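Local coordinates for histidine phosphotransfer protein (Medicago truncatula, PDB 4G78) that probably relays phosphoryl groups from cytokinin sensor histidine kinases to response regulators, through its helical phosphotransfer domain, at residues A[63-67]-A[68-72]; A[89-92]-A[93-96]; A[125-128]-A[129-133]. One frame throughout, in Å; residues are numbered along the deposited sequence. Where two conformers were deposited one is given.

Interaction 1: A[63-67]-A[68-72]; sequences RALEQ and VPVNF
Val-68 opens the turn that follows helix 41-66, and a water ties it back to Gln-67: the water donates both to the side-chain OE1 of Gln-67 and to the backbone O of Val-68. The other end of that Gln-67 amide is fixed too. Its chain bends at chi2 (-50°), and NE2 folds back to donate to Arg-63 O at 2.9 Å; Glu-66 N reaches the same oxygen from the opposite face of its carbonyl plane. Pro-69 comes next, after a cis peptide bond, with its carbonyl carbon 3.5 Å from Gln-67 O. At Val-70, in the conformer given, the two methyls divide the work. CG2 lies against the backbone oxygens of the last residues before the turn, 3.2 Å from Gln-67 O and 3.6 Å from Leu-65 O. CG1, anti to the backbone N (chi1 171°), meets Leu-65 CD2 at 4.2 Å and sits over the centre of the Phe-72 ring on one face. Asn-71 is joined to the helix by a second water, which donates to Ala-64 O at 2.8 Å and accepts from Asn-71 N. As the N-cap of the next helix, Asn-71 uses OD1 to hold Gln-74 N. Phe-72 begins that helix, 72-89, and its ring touches Cys-113 of helix 110-145. Leu-65 packs between these two helices, on Ile-75 of the first and on Leu-110, Cys-113 and Leu-117 of the second.

Interaction 2: A[89-92]-A[93-96]; sequences VGAA and RVKN
Ala-91 O takes the shorter of the two backbone hydrogen bonds here, from Lys-95 N at 2.9 Å, with the N-H pointing almost straight at it (164°). One residue on, Ala-92 O accepts from Asn-96 N at 3.0 Å, the donor tilted from the carbonyl plane. Together the two bonds close the first turn of helix 92-99. Side chains settle around the same oxygens: Lys-95 CB lies 3.4 Å from Ala-91 O, while the Asn-96 amide folds back toward the helix start, its CG 3.2 Å from Ala-92 O. That fold comes from Asn-96 CG standing beside its own backbone N (chi1 -68°), and it leaves OD1 placed to accept from Lys-95 NZ at 2.9 Å, the lysine chain bending at its last torsion to get there. On the inner side Ala-91 CB packs on Val-94 CB at 4.2 Å, and both side chains touch Leu-127 of helix 110-145. Arg-93 points elsewhere: NE makes a salt bridge with Glu-123, NH1 donates to Gln-21 O, and the guanidinium forms a cation-pi contact with Tyr-23. The arrangement is a tight break between two helices: Gly-90, with positive phi (78°), ends helix 72-89 in a Schellman motif, and Ala-91, the centre of an inverse gamma turn, serves as N-cap of the next helix.

Interaction 3: A[125-128]-A[129-133]; sequences SLLK and NNLKY
Asn-130 grips Leu-126 O twice, from its backbone N at 3.0 Å and from its side-chain ND2 at 2.9 Å, the two donors coming from opposite faces of the carbonyl plane. The side-chain bond is the more bent of the pair (135° at the hydrogen). It is possible because CG stands beside the backbone N (chi1 -82°), which folds the amide back along the helix. With an alanine here the amide is gone, and Leu-126 O would probably be held by the backbone N alone, with a gap opened beside Met-18. Asn-129 takes a similar first torsion, and its amide lies near Ser-125, in the conformer given, with ND2 3.6 Å from Ser-125 OG; the connection runs through a water, hydrogen-bonded to that hydroxyl and donating weakly to Asn-129 OD1.

On the inner face, Leu-127 and Leu-131 pack at a slant, CD1 to CD1 at 3.8 Å. They hold different rotamers: Leu-127 sends CG anti to its backbone N, whereas Leu-131 keeps CG beside the N, with CG 3.4 Å from Leu-127 O. Lys-128, fully extended, and Lys-132 run alongside each other in the same direction. In the conformer given, their NZ atoms lie 4.1 Å apart, an approach that is doubtful because Lys-132 has a second position; Lys-128 NZ has its salt bridge with Glu-55.

These turns of helix 110-145 lie against several neighbours. Leu-127 touches Phe-50 of helix 41-66, and Leu-131 touches Met-47 and Phe-51 of that helix; both leucines also meet Met-18 of helix 6-20. Asn-130 packs on Met-18 as well and gives its backbone O to His-14 NE2, while Leu-126 touches Arg-93 of helix 92-99.

In the fold
The three interactions follow one another along the chain. Interaction 1 turns the chain from helix 41-66 into helix 72-89 at one end of the bundle, interaction 2 passes it from helix 72-89 into helix 92-99, and interaction 3 lies within helix 110-145. Interactions 2 and 3 have centres about 13 Å apart and touch: Ala-91 CB meets Leu-127 CD2 at 3.4 Å. Interaction 1 stands apart, its centre about 25 Å from that of interaction 2 and 29 Å from that of interaction 3. Helix 72-89, which runs between interactions 1 and 2, carries His-80, the predicted phosphorylation site, so these two turns bound the helix of the probable phosphotransfer histidine.

Interaction 1: A[63-67]-A[68-72]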
loop_
_atom_site.group_PDB
_atom_site.type_symbol
_atom_site.label_atom_id
_atom_site.label_comp_id
_atom_site.label_asym_id
_atom_site.label_seq_id
_atom_site.Cartn_x
_atom_site.Cartn_y
_atom_site.Cartn_z
ATOM N N ARG A 63 -9.349 6.297 15.658
ATOM C CA ARG A 63 -9.661 7.074 16.824
ATOM C C ARG A 63 -10.646 8.168 16.528
ATOM O O ARG A 63 -11.586 8.415 17.309
ATOM C CB ARG A 63 -8.380 7.627 17.468
ATOM C CG ARG A 63 -7.428 6.594 17.979
ATOM C CD ARG A 63 -7.954 5.727 19.084
ATOM N NE ARG A 63 -8.760 4.628 18.648
ATOM C CZ ARG A 63 -8.405 3.631 17.853
ATOM N NH1 ARG A 63 -9.291 2.746 17.438
ATOM N NH2 ARG A 63 -7.133 3.523 17.458
ATOM N N ALA A 64 -10.499 8.820 15.397
ATOM C CA ALA A 64 -11.430 9.866 15.029
ATOM C C ALA A 64 -12.821 9.396 14.950
ATOM O O ALA A 64 -13.798 10.107 15.339
ATOM C CB ALA A 64 -11.027 10.554 13.709
ATOM N N LEU A 65 -13.076 8.192 14.372
ATOM C CA LEU A 65 -14.403 7.663 14.208
ATOM C C LEU A 65 -15.056 7.292 15.521
ATOM O O LEU A 65 -16.302 7.144 15.564
ATOM C CB LEU A 65 -14.435 6.454 13.298
ATOM C CG LEU A 65 -14.286 6.844 11.862
ATOM C CD1 LEU A 65 -14.473 5.505 11.064
ATOM C CD2 LEU A 65 -15.347 7.748 11.359
ATOM N N GLU A 66 -14.288 7.122 16.579
ATOM C CA GLU A 66 -14.779 6.800 17.923
ATOM C C GLU A 66 -15.124 7.977 18.738
ATOM O O GLU A 66 -15.694 7.819 19.825
ATOM C CB GLU A 66 -13.699 6.030 18.760
ATOM C CG GLU A 66 -13.308 4.780 18.175
ATOM C CD GLU A 66 -12.131 4.106 18.767
ATOM O OE1 GLU A 66 -11.183 4.674 19.462
ATOM O OE2 GLU A 66 -12.071 2.885 18.536
ATOM N N GLN A 67 -14.756 9.167 18.319
ATOM C CA GLN A 67 -15.043 10.388 19.065
ATOM C C GLN A 67 -16.525 10.697 18.953
ATOM O O GLN A 67 -17.168 10.389 17.943
ATOM C CB GLN A 67 -14.215 11.581 18.549
ATOM C CG GLN A 67 -12.725 11.382 18.588
ATOM C CD GLN A 67 -12.209 10.900 19.910
ATOM O OE1 GLN A 67 -12.445 11.547 20.969
ATOM N NE2 GLN A 67 -11.505 9.684 19.904
ATOM N N VAL A 68 -17.055 11.350 19.961
ATOM C CA VAL A 68 -18.437 11.846 19.926
ATOM C C VAL A 68 -18.367 13.315 20.225
ATOM O O VAL A 68 -17.984 13.671 21.314
ATOM C CB VAL A 68 -19.318 11.129 20.938
ATOM C CG1 VAL A 68 -20.749 11.656 20.761
ATOM C CG2 VAL A 68 -19.189 9.628 20.767
ATOM N N PRO A 69 -18.799 14.196 19.326
ATOM C CA PRO A 69 -19.235 13.924 17.966
ATOM C C PRO A 69 -18.050 13.635 17.033
ATOM O O PRO A 69 -16.871 13.871 17.377
ATOM C CB PRO A 69 -19.867 15.221 17.496
ATOM C CG PRO A 69 -19.448 16.293 18.400
ATOM C CD PRO A 69 -18.937 15.619 19.628
ATOM N N VAL A 70 -18.340 13.035 15.933
ATOM C CA VAL A 70 -17.298 12.701 14.924
ATOM C C VAL A 70 -16.989 13.922 14.090
ATOM O O VAL A 70 -17.882 14.586 13.649
ATOM C CB VAL A 70 -17.912 11.588 14.068
ATOM C CG1 VAL A 70 -17.011 11.275 12.802
ATOM C CG2 VAL A 70 -17.991 10.289 14.836
ATOM N N ASN A 71 -15.709 14.203 13.814
ATOM C CA ASN A 71 -15.284 15.278 12.996
ATOM C C ASN A 71 -15.072 14.713 11.561
ATOM O O ASN A 71 -14.025 14.200 11.198
ATOM C CB ASN A 71 -14.009 15.873 13.511
ATOM C CG ASN A 71 -13.668 17.186 12.822
ATOM O OD1 ASN A 71 -13.917 17.315 11.608
ATOM N ND2 ASN A 71 -12.993 17.968 13.645
ATOM N N PHE A 72 -16.187 14.704 10.793
ATOM C CA PHE A 72 -16.158 14.220 9.442
ATOM C C PHE A 72 -15.182 14.975 8.551
ATOM O O PHE A 72 -14.678 14.360 7.587
ATOM C CB PHE A 72 -17.593 14.208 8.855
ATOM C CG PHE A 72 -18.437 13.190 9.554
ATOM C CD1 PHE A 72 -18.390 11.869 9.197
ATOM C CD2 PHE A 72 -19.366 13.548 10.514
ATOM C CE1 PHE A 72 -19.133 10.943 9.842
ATOM C CE2 PHE A 72 -20.095 12.606 11.146
ATOM C CZ PHE A 72 -20.076 11.249 10.753
HETATM O O HOH W 1 -13.452 12.856 15.176
HETATM O O HOH W 2 -14.741 13.351 21.557
#

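Interaction 2: A[89-92]-A[93-96]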
loop_
_atom_site.group_PDB
_atom_site.type_symbol
_atom_site.label_atom_id
_atom_site.label_comp_id
_atom_site.label_asym_id
_atom_site.label_seq_id
_atom_site.Cartn_x
_atom_site.Cartn_y
_atom_site.Cartn_z
ATOM N N VAL A 89 3.011 5.486 -4.305
ATOM C CA VAL A 89 3.680 4.207 -4.298
ATOM C C VAL A 89 3.012 3.153 -5.183
ATOM O O VAL A 89 3.487 2.046 -5.267
ATOM C CB VAL A 89 3.921 3.685 -2.894
ATOM C CG1 VAL A 89 4.736 4.657 -2.044
ATOM C CG2 VAL A 89 2.625 3.302 -2.187
ATOM N N GLY A 90 1.904 3.516 -5.839
ATOM C CA GLY A 90 1.210 2.537 -6.688
ATOM C C GLY A 90 0.367 1.532 -5.971
ATOM O O GLY A 90 0.059 0.475 -6.518
ATOM N N ALA A 91 -0.119 1.879 -4.765
ATOM C CA ALA A 91 -1.007 1.014 -3.970
ATOM C C ALA A 91 -2.450 1.267 -4.435
ATOM O O ALA A 91 -3.200 2.027 -3.838
ATOM C CB ALA A 91 -0.827 1.306 -2.509
ATOM N N ALA A 92 -2.822 0.633 -5.559
ATOM C CA ALA A 92 -4.008 0.989 -6.299
ATOM C C ALA A 92 -5.312 0.724 -5.544
ATOM O O ALA A 92 -6.186 1.562 -5.479
ATOM C CB ALA A 92 -4.026 0.250 -7.630
ATOM N N ARG A 93 -5.439 -0.490 -4.982
ATOM C CA ARG A 93 -6.658 -0.822 -4.239
ATOM C C ARG A 93 -6.794 0.035 -3.010
ATOM O O ARG A 93 -7.907 0.466 -2.651
ATOM C CB ARG A 93 -6.750 -2.312 -3.959
ATOM C CG ARG A 93 -7.298 -3.119 -5.121
ATOM C CD ARG A 93 -6.960 -4.590 -5.074
ATOM N NE ARG A 93 -7.566 -5.259 -3.924
ATOM C CZ ARG A 93 -7.722 -6.587 -3.848
ATOM N NH1 ARG A 93 -7.420 -7.358 -4.863
ATOM N NH2 ARG A 93 -8.195 -7.111 -2.725
ATOM N N VAL A 94 -5.693 0.317 -2.298
ATOM C CA VAL A 94 -5.752 1.193 -1.124
ATOM C C VAL A 94 -6.201 2.585 -1.562
ATOM O O VAL A 94 -7.092 3.195 -0.942
ATOM C CB VAL A 94 -4.413 1.204 -0.385
ATOM C CG1 VAL A 94 -4.454 2.238 0.757
ATOM C CG2 VAL A 94 -4.023 -0.147 0.157
ATOM N N LYS A 95 -5.591 3.127 -2.628
ATOM C CA LYS A 95 -5.944 4.450 -3.127
ATOM C C LYS A 95 -7.432 4.525 -3.434
ATOM O O LYS A 95 -8.100 5.530 -3.107
ATOM C CB LYS A 95 -5.098 4.747 -4.385
ATOM C CG LYS A 95 -5.587 5.910 -5.205
ATOM C CD LYS A 95 -4.823 6.076 -6.477
ATOM C CE LYS A 95 -5.581 6.657 -7.607
ATOM N NZ LYS A 95 -6.412 5.716 -8.407
ATOM N N ASN A 96 -7.954 3.490 -4.086
ATOM C CA ASN A 96 -9.318 3.574 -4.527
ATOM C C ASN A 96 -10.257 3.505 -3.346
ATOM O O ASN A 96 -11.272 4.223 -3.315
ATOM C CB ASN A 96 -9.530 2.552 -5.619
ATOM C CG ASN A 96 -8.734 2.918 -6.908
ATOM O OD1 ASN A 96 -8.466 4.155 -7.147
ATOM N ND2 ASN A 96 -8.389 1.977 -7.693
#

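Interaction 3: A[125-128]-A[129-133]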
loop_
_atom_site.group_PDB
_atom_site.type_symbol
_atom_site.label_atom_id
_atom_site.label_comp_id
_atom_site.label_asym_id
_atom_site.label_seq_id
_atom_site.Cartn_x
_atom_site.Cartn_y
_atom_site.Cartn_z
ATOM N N SER A 125 -3.616 -4.065 4.903
ATOM C CA SER A 125 -2.964 -5.265 5.382
ATOM C C SER A 125 -2.657 -6.237 4.244
ATOM O O SER A 125 -1.548 -6.821 4.225
ATOM C CB SER A 125 -3.838 -5.913 6.458
ATOM O OG SER A 125 -3.263 -7.138 6.863
ATOM N N LEU A 126 -3.563 -6.396 3.315
ATOM C CA LEU A 126 -3.320 -7.284 2.155
ATOM C C LEU A 126 -2.132 -6.797 1.393
ATOM O O LEU A 126 -1.256 -7.576 0.957
ATOM C CB LEU A 126 -4.555 -7.350 1.252
ATOM C CG LEU A 126 -5.737 -8.137 1.792
ATOM C CD1 LEU A 126 -6.969 -7.859 0.997
ATOM C CD2 LEU A 126 -5.361 -9.672 1.754
ATOM N N LEU A 127 -2.083 -5.482 1.143
ATOM C CA LEU A 127 -0.967 -4.916 0.380
ATOM C C LEU A 127 0.347 -5.145 1.105
ATOM O O LEU A 127 1.341 -5.579 0.519
ATOM C CB LEU A 127 -1.217 -3.445 0.159
ATOM C CG LEU A 127 -0.040 -2.728 -0.493
ATOM C CD1 LEU A 127 0.148 -3.146 -1.943
ATOM C CD2 LEU A 127 -0.191 -1.290 -0.337
ATOM N N LYS A 128 0.378 -4.776 2.395
ATOM C CA LYS A 128 1.637 -4.845 3.149
ATOM C C LYS A 128 2.129 -6.279 3.199
ATOM O O LYS A 128 3.319 -6.555 2.992
ATOM C CB LYS A 128 1.440 -4.268 4.543
ATOM C CG LYS A 128 2.708 -4.306 5.356
ATOM C CD LYS A 128 2.620 -3.621 6.668
ATOM C CE LYS A 128 3.911 -3.512 7.408
ATOM N NZ LYS A 128 3.745 -3.098 8.807
ATOM N N ASN A 129 1.237 -7.235 3.503
ATOM C CA ASN A 129 1.683 -8.646 3.596
ATOM C C ASN A 129 2.186 -9.151 2.230
ATOM O O ASN A 129 3.218 -9.864 2.186
ATOM C CB ASN A 129 0.598 -9.486 4.114
ATOM C CG ASN A 129 0.401 -9.211 5.623
ATOM O OD1 ASN A 129 1.266 -8.710 6.341
ATOM N ND2 ASN A 129 -0.753 -9.565 6.034
ATOM N N ASN A 130 1.520 -8.793 1.177
ATOM C CA ASN A 130 1.951 -9.240 -0.171
ATOM C C ASN A 130 3.281 -8.565 -0.548
ATOM O O ASN A 130 4.150 -9.243 -1.141
ATOM C CB ASN A 130 0.873 -9.013 -1.179
ATOM C CG ASN A 130 -0.187 -10.098 -1.199
ATOM O OD1 ASN A 130 0.118 -11.242 -1.479
ATOM N ND2 ASN A 130 -1.394 -9.812 -0.865
ATOM N N LEU A 131 3.477 -7.293 -0.261
ATOM C CA LEU A 131 4.739 -6.651 -0.530
ATOM C C LEU A 131 5.853 -7.206 0.301
ATOM O O LEU A 131 6.977 -7.396 -0.180
ATOM C CB LEU A 131 4.676 -5.127 -0.303
ATOM C CG LEU A 131 3.939 -4.373 -1.397
ATOM C CD1 LEU A 131 3.795 -2.911 -0.961
ATOM C CD2 LEU A 131 4.622 -4.542 -2.750
ATOM N N LYS A 132 5.615 -7.502 1.584
ATOM C CA LYS A 132 6.645 -8.094 2.422
ATOM C C LYS A 132 7.117 -9.401 1.819
ATOM O O LYS A 132 8.305 -9.743 1.897
ATOM C CB LYS A 132 6.139 -8.263 3.864
ATOM C CG LYS A 132 6.219 -6.973 4.683
ATOM C CD LYS A 132 5.971 -7.199 6.185
ATOM C CE LYS A 132 7.178 -6.701 6.973
ATOM N NZ LYS A 132 6.756 -5.760 8.088
ATOM N N TYR A 133 6.220 -10.182 1.250
ATOM C CA TYR A 133 6.623 -11.439 0.573
ATOM C C TYR A 133 7.466 -11.173 -0.641
ATOM O O TYR A 133 8.508 -11.820 -0.850
ATOM C CB TYR A 133 5.366 -12.238 0.275
ATOM C CG TYR A 133 5.661 -13.597 -0.324
ATOM C CD1 TYR A 133 6.508 -14.509 0.335
ATOM C CD2 TYR A 133 5.100 -14.024 -1.500
ATOM C CE1 TYR A 133 6.768 -15.747 -0.220
ATOM C CE2 TYR A 133 5.356 -15.286 -2.003
ATOM C CZ TYR A 133 6.213 -16.145 -1.348
ATOM O OH TYR A 133 6.432 -17.381 -1.899
HETATM O O HOH W 3 -0.766 -6.772 7.828
#